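Local coordinates for E3 ubiquitin-protein ligase TRIM65 (Homo sapiens, PDB 7JL4), which transfers ubiquitin to target proteins as an E3 ligase in innate immunity, autophagy and microRNA control, and is represented here by its PRY-SPRY (B30.2) domain, at residues G55-W60 against P91-S96; H101-G106 against V177-E182. All coordinates share one frame; numbering follows the deposited sequence.

Contact 1: residues G55-W60 against P91-S96. Unlike the reference sequence in segment 91-96: S96 (reference Cys).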
loop_
_atom_site.group_PDB
_atom_site.type_symbol
_atom_site.label_atom_id
_atom_site.label_comp_id
_atom_site.label_asym_id
_atom_site.label_seq_id
_atom_site.Cartn_x
_atom_site.Cartn_y
_atom_site.Cartn_z
ATOM N N GLY A 55 0.015 17.189 -10.045
ATOM C CA GLY A 55 0.376 16.304 -8.965
ATOM C C GLY A 55 -0.317 14.964 -8.981
ATOM O O GLY A 55 0.037 14.086 -8.181
ATOM N N SER A 56 -1.298 14.768 -9.854
ATOM C CA SER A 56 -2.002 13.503 -9.886
ATOM C C SER A 56 -1.139 12.467 -10.591
ATOM O O SER A 56 -0.459 12.772 -11.578
ATOM C CB SER A 56 -3.352 13.647 -10.585
ATOM O OG SER A 56 -3.211 14.252 -11.855
ATOM N N PHE A 57 -1.150 11.251 -10.057
ATOM C CA PHE A 57 -0.445 10.142 -10.695
ATOM C C PHE A 57 -1.045 9.856 -12.067
ATOM O O PHE A 57 -2.267 9.729 -12.206
ATOM C CB PHE A 57 -0.531 8.889 -9.821
ATOM C CG PHE A 57 0.479 8.831 -8.701
ATOM C CD1 PHE A 57 1.791 8.457 -8.954
ATOM C CD2 PHE A 57 0.102 9.084 -7.389
ATOM C CE1 PHE A 57 2.727 8.367 -7.944
ATOM C CE2 PHE A 57 1.026 9.002 -6.357
ATOM C CZ PHE A 57 2.348 8.650 -6.631
ATOM N N GLU A 58 -0.179 9.797 -13.091
ATOM C CA GLU A 58 -0.567 9.237 -14.384
ATOM C C GLU A 58 -0.551 7.713 -14.342
ATOM O O GLU A 58 -1.347 7.052 -15.023
ATOM C CB GLU A 58 0.378 9.747 -15.478
ATOM C CG GLU A 58 0.331 11.260 -15.677
ATOM C CD GLU A 58 1.299 11.755 -16.732
ATOM O OE1 GLU A 58 2.047 10.931 -17.306
ATOM O OE2 GLU A 58 1.314 12.978 -16.983
ATOM N N LEU A 59 0.369 7.154 -13.564
ATOM C CA LEU A 59 0.304 5.771 -13.152
ATOM C C LEU A 59 -1.024 5.505 -12.457
ATOM O O LEU A 59 -1.729 6.421 -12.051
ATOM C CB LEU A 59 1.459 5.476 -12.204
ATOM C CG LEU A 59 2.777 5.835 -12.913
ATOM C CD1 LEU A 59 3.912 5.962 -11.906
ATOM C CD2 LEU A 59 3.119 4.833 -13.981
ATOM N N TRP A 60 -1.365 4.233 -12.309
ATOM C CA TRP A 60 -2.621 3.870 -11.647
ATOM C C TRP A 60 -2.390 3.815 -10.136
ATOM O O TRP A 60 -2.492 2.762 -9.503
ATOM C CB TRP A 60 -3.136 2.540 -12.188
ATOM C CG TRP A 60 -3.487 2.607 -13.632
ATOM C CD1 TRP A 60 -3.785 3.728 -14.337
ATOM C CD2 TRP A 60 -3.576 1.509 -14.556
ATOM N NE1 TRP A 60 -4.057 3.403 -15.650
ATOM C CE2 TRP A 60 -3.924 2.049 -15.810
ATOM C CE3 TRP A 60 -3.385 0.125 -14.446
ATOM C CZ2 TRP A 60 -4.106 1.251 -16.950
ATOM C CZ3 TRP A 60 -3.548 -0.664 -15.585
ATOM C CH2 TRP A 60 -3.911 -0.096 -16.814
ATOM N N PRO A 91 9.656 11.107 -1.037
ATOM C CA PRO A 91 8.912 12.132 -1.791
ATOM C C PRO A 91 9.216 12.199 -3.289
ATOM O O PRO A 91 8.426 12.801 -4.026
ATOM C CB PRO A 91 9.326 13.441 -1.100
ATOM C CG PRO A 91 9.725 13.032 0.296
ATOM C CD PRO A 91 10.352 11.680 0.143
ATOM N N GLN A 92 10.325 11.646 -3.776
ATOM C CA GLN A 92 10.693 11.859 -5.174
ATOM C C GLN A 92 10.028 10.884 -6.143
ATOM O O GLN A 92 10.348 10.917 -7.337
ATOM C CB GLN A 92 12.208 11.784 -5.356
ATOM N N LEU A 93 9.124 10.033 -5.680
ATOM C CA LEU A 93 8.551 9.020 -6.556
ATOM C C LEU A 93 7.890 9.686 -7.759
ATOM O O LEU A 93 7.045 10.572 -7.579
ATOM C CB LEU A 93 7.540 8.156 -5.807
ATOM C CG LEU A 93 6.910 7.018 -6.611
ATOM C CD1 LEU A 93 7.956 5.948 -6.948
ATOM C CD2 LEU A 93 5.740 6.388 -5.856
ATOM N N PRO A 94 8.259 9.320 -8.988
ATOM C CA PRO A 94 7.668 9.980 -10.158
ATOM C C PRO A 94 6.172 9.712 -10.296
ATOM O O PRO A 94 5.673 8.627 -9.994
ATOM C CB PRO A 94 8.451 9.382 -11.337
ATOM C CG PRO A 94 9.750 8.916 -10.731
ATOM C CD PRO A 94 9.369 8.427 -9.359
ATOM N N ARG A 95 5.461 10.727 -10.785
ATOM C CA ARG A 95 4.030 10.642 -11.044
ATOM C C ARG A 95 3.705 10.279 -12.492
ATOM O O ARG A 95 2.598 9.798 -12.762
ATOM C CB ARG A 95 3.361 11.987 -10.714
ATOM C CG ARG A 95 3.605 12.518 -9.299
ATOM C CD ARG A 95 2.592 11.983 -8.332
ATOM N NE ARG A 95 2.509 12.795 -7.127
ATOM C CZ ARG A 95 3.366 12.728 -6.114
ATOM N NH1 ARG A 95 3.203 13.525 -5.057
ATOM N NH2 ARG A 95 4.367 11.847 -6.138
ATOM N N SER A 96 4.633 10.492 -13.422
ATOM C CA SER A 96 4.352 10.312 -14.839
ATOM C C SER A 96 4.520 8.861 -15.260
ATOM O O SER A 96 5.296 8.098 -14.682
ATOM C CB SER A 96 5.267 11.181 -15.703
ATOM O OG SER A 96 6.612 11.086 -15.266
#

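Contact 2: residues H101-G106 against V177-E182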
loop_
_atom_site.group_PDB
_atom_site.type_symbol
_atom_site.label_atom_id
_atom_site.label_comp_id
_atom_site.label_asym_id
_atom_site.label_seq_id
_atom_site.Cartn_x
_atom_site.Cartn_y
_atom_site.Cartn_z
ATOM N N HIS A 101 4.653 0.615 -18.521
ATOM C CA HIS A 101 4.325 0.175 -17.170
ATOM C C HIS A 101 3.405 1.189 -16.495
ATOM O O HIS A 101 3.531 2.396 -16.708
ATOM C CB HIS A 101 5.606 -0.038 -16.342
ATOM C CG HIS A 101 6.645 -0.871 -17.035
ATOM N ND1 HIS A 101 6.390 -2.145 -17.499
ATOM C CD2 HIS A 101 7.938 -0.611 -17.353
ATOM C CE1 HIS A 101 7.474 -2.630 -18.085
ATOM N NE2 HIS A 101 8.428 -1.719 -18.010
ATOM N N THR A 102 2.463 0.689 -15.692
ATOM C CA THR A 102 1.493 1.526 -14.985
ATOM C C THR A 102 1.725 1.553 -13.484
ATOM O O THR A 102 0.998 2.255 -12.769
ATOM C CB THR A 102 0.063 1.038 -15.247
ATOM O OG1 THR A 102 -0.084 -0.280 -14.696
ATOM C CG2 THR A 102 -0.229 0.991 -16.759
ATOM N N ASP A 103 2.693 0.788 -12.989
ATOM C CA ASP A 103 3.007 0.675 -11.563
ATOM C C ASP A 103 4.501 0.918 -11.435
ATOM O O ASP A 103 5.293 0.229 -12.091
ATOM C CB ASP A 103 2.626 -0.738 -11.077
ATOM C CG ASP A 103 2.888 -0.994 -9.589
ATOM O OD1 ASP A 103 3.279 -0.080 -8.817
ATOM O OD2 ASP A 103 2.682 -2.169 -9.189
ATOM N N ASN A 104 4.905 1.918 -10.650
ATOM C CA ASN A 104 6.334 2.117 -10.435
ATOM C C ASN A 104 6.743 1.904 -8.979
ATOM O O ASN A 104 7.873 2.257 -8.608
ATOM C CB ASN A 104 6.775 3.498 -10.952
ATOM C CG ASN A 104 6.313 4.643 -10.055
ATOM O OD1 ASN A 104 5.593 4.432 -9.069
ATOM N ND2 ASN A 104 6.755 5.862 -10.376
ATOM N N ILE A 105 5.871 1.314 -8.157
ATOM C CA ILE A 105 6.162 1.132 -6.736
ATOM C C ILE A 105 7.186 0.010 -6.576
ATOM O O ILE A 105 6.940 -1.135 -6.971
ATOM C CB ILE A 105 4.879 0.835 -5.942
ATOM C CG1 ILE A 105 3.869 1.973 -6.096
ATOM C CG2 ILE A 105 5.211 0.643 -4.437
ATOM C CD1 ILE A 105 2.451 1.620 -5.624
ATOM N N GLY A 106 8.330 0.328 -5.965
ATOM C CA GLY A 106 9.416 -0.637 -5.880
ATOM C C GLY A 106 10.200 -0.815 -7.157
ATOM O O GLY A 106 11.047 -1.723 -7.241
ATOM N N VAL A 177 1.859 4.357 -0.485
ATOM C CA VAL A 177 1.478 4.559 -1.877
ATOM C C VAL A 177 0.994 3.218 -2.429
ATOM O O VAL A 177 1.460 2.158 -2.009
ATOM C CB VAL A 177 2.653 5.156 -2.687
ATOM C CG1 VAL A 177 3.877 4.223 -2.650
ATOM C CG2 VAL A 177 2.219 5.471 -4.123
ATOM N N PHE A 178 0.011 3.273 -3.324
ATOM C CA PHE A 178 -0.732 2.091 -3.761
ATOM C C PHE A 178 -0.960 2.116 -5.269
ATOM O O PHE A 178 -1.145 3.182 -5.857
ATOM C CB PHE A 178 -2.081 2.035 -3.035
ATOM C CG PHE A 178 -1.944 2.014 -1.540
ATOM C CD1 PHE A 178 -1.765 0.811 -0.875
ATOM C CD2 PHE A 178 -1.956 3.193 -0.813
ATOM C CE1 PHE A 178 -1.613 0.765 0.494
ATOM C CE2 PHE A 178 -1.794 3.176 0.571
ATOM C CZ PHE A 178 -1.615 1.945 1.228
ATOM N N TRP A 179 -1.001 0.924 -5.880
ATOM C CA TRP A 179 -1.345 0.737 -7.284
ATOM C C TRP A 179 -2.569 -0.168 -7.364
ATOM O O TRP A 179 -2.691 -1.126 -6.587
ATOM C CB TRP A 179 -0.194 0.092 -8.044
ATOM C CG TRP A 179 -0.516 -0.327 -9.458
ATOM C CD1 TRP A 179 -0.442 0.442 -10.568
ATOM C CD2 TRP A 179 -0.906 -1.645 -9.899
ATOM N NE1 TRP A 179 -0.765 -0.321 -11.704
ATOM C CE2 TRP A 179 -1.060 -1.599 -11.301
ATOM C CE3 TRP A 179 -1.143 -2.856 -9.235
ATOM C CZ2 TRP A 179 -1.443 -2.720 -12.050
ATOM C CZ3 TRP A 179 -1.526 -3.969 -9.976
ATOM C CH2 TRP A 179 -1.672 -3.886 -11.370
ATOM N N LEU A 180 -3.480 0.147 -8.283
ATOM C CA LEU A 180 -4.743 -0.574 -8.422
ATOM C C LEU A 180 -5.049 -0.823 -9.888
ATOM O O LEU A 180 -5.175 0.128 -10.664
ATOM C CB LEU A 180 -5.911 0.209 -7.817
ATOM C CG LEU A 180 -6.051 0.465 -6.331
ATOM C CD1 LEU A 180 -5.157 1.636 -5.908
ATOM C CD2 LEU A 180 -7.530 0.744 -6.071
ATOM N N LEU A 181 -5.267 -2.084 -10.239
ATOM C CA LEU A 181 -5.841 -2.412 -11.536
ATOM C C LEU A 181 -7.265 -1.855 -11.629
ATOM O O LEU A 181 -7.897 -1.546 -10.622
ATOM C CB LEU A 181 -5.848 -3.922 -11.727
ATOM C CG LEU A 181 -5.956 -4.350 -13.187
ATOM C CD1 LEU A 181 -4.791 -3.739 -13.918
ATOM C CD2 LEU A 181 -5.954 -5.854 -13.290
ATOM N N GLU A 182 -7.772 -1.708 -12.856
ATOM C CA GLU A 182 -9.153 -1.253 -13.015
ATOM C C GLU A 182 -10.111 -2.221 -12.327
ATOM O O GLU A 182 -9.960 -3.442 -12.435
ATOM C CB GLU A 182 -9.519 -1.137 -14.503
ATOM C CG GLU A 182 -10.986 -0.825 -14.778
ATOM C CD GLU A 182 -11.336 -0.877 -16.265
ATOM O OE1 GLU A 182 -12.387 -1.453 -16.623
ATOM O OE2 GLU A 182 -10.551 -0.340 -17.077
#

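Contact 1: residues G55-W60 against P91-S96
R95 lies across the ring of F57. Its CD sits over the centre of one face, 3.5 Å from the centroid, which makes a CH-pi contact. The guanidinium carries on past the middle of the ring. CZ of R95 is 4.7 Å from the centroid of F57, an off-centre cation-pi contact. The two planes are 31° apart, so the charged group leans over the ring and does not stack flat on it. The bend of the arginine chain at chi2 (-87°) brings CD down onto the ring.

NE of R95 donates to the backbone O of G55 at 3.0 Å. This oxygen lies in the guanidinium plane, at its edge, but the N-H...O angle is a bent 139°. Between the main chains, N of E58 donates to O of R95 at 2.8 Å. F57 CE1 also meets P94 O at the ring edge, 3.6 Å away. F57 CZ also touches L93 CD2 obliquely at 4.2 Å, and both side chains reach V177 of strand 175-180. CD1 of L59 packs against P94 O at 3.7 Å and also borders S96 O. E58 extends alongside S96, a residue that differs from the reference sequence, and its OE1 accepts from the backbone N of R97.

The contact joins two loops of the B30.2/SPRY domain, the one leading into strand 61-63 and the one following strand 84-89. F57 is buried, while R95 is partly exposed. One arginine therefore serves two chemistries: its aliphatic part covers an aromatic face, and its charged end is held by a backbone carbonyl and probably steadied by the pi electrons of the ring.

Contact 2: residues H101-G106 against V177-E182
OD2 of D103 is gripped by two groups from beyond the two segments. It accepts a hydrogen bond from T85 OG1 and forms a salt bridge with R107. The other oxygen, OD1, accepts from the backbone N of I105 at 3.0 Å, from above the carboxylate plane, which closes an Asx turn in the loop before strand 111-116. This loop covers strand 175-180 in one sheet of the SPRY beta-sandwich.

With both oxygens engaged, the carboxylate is held flat against W179. Its plane is 6° from the indole plane, a stacked arrangement. CB of D103 makes the CH-pi contact, 3.4 Å from the centroid of the five-membered ring. CG of D103 is anti to the backbone N (chi1 -179°), which carries the carboxylate on over the indole toward CB of W179. The salt bridge to R107 probably offsets the negative charge placed on the ring face. On the opposite face, toward the rim, lies L181 N.

The indole edge is held as well. NE1 of W179 donates to OG1 of T102 at 3.1 Å, with the oxygen 19° out of the ring plane. Face and edge contacts together probably limit the rotation of the indole.

Further along, I105 packs down on the strand. Its CG1 meets V177 CG1 tip to tip at 4.1 Å. I105 and W179 also touch T85 of the adjacent strand 84-89. The end of I105 rests on the backbone between F178 and W179, with its CD1 3.5 Å from the backbone N of W179.

The two contacts are neighbours, with centres about 10 Å apart, on the same side of the chain's centre. Contact 1 closes before contact 2 opens along the chain. The segments 91-96 and 101-106 belong to one loop between strands 84-89 and 111-116, and N104 ties its two parts together: ND2 probably bonds P94 O at 3.0 Å. The same ND2 packs 3.2 Å from L59 CD1. A second link is through the backbone, where W60 O probably accepts from L180 N at 3.0 Å. V177 is touched by F57 and L93 of contact 1 and by I105 of contact 2.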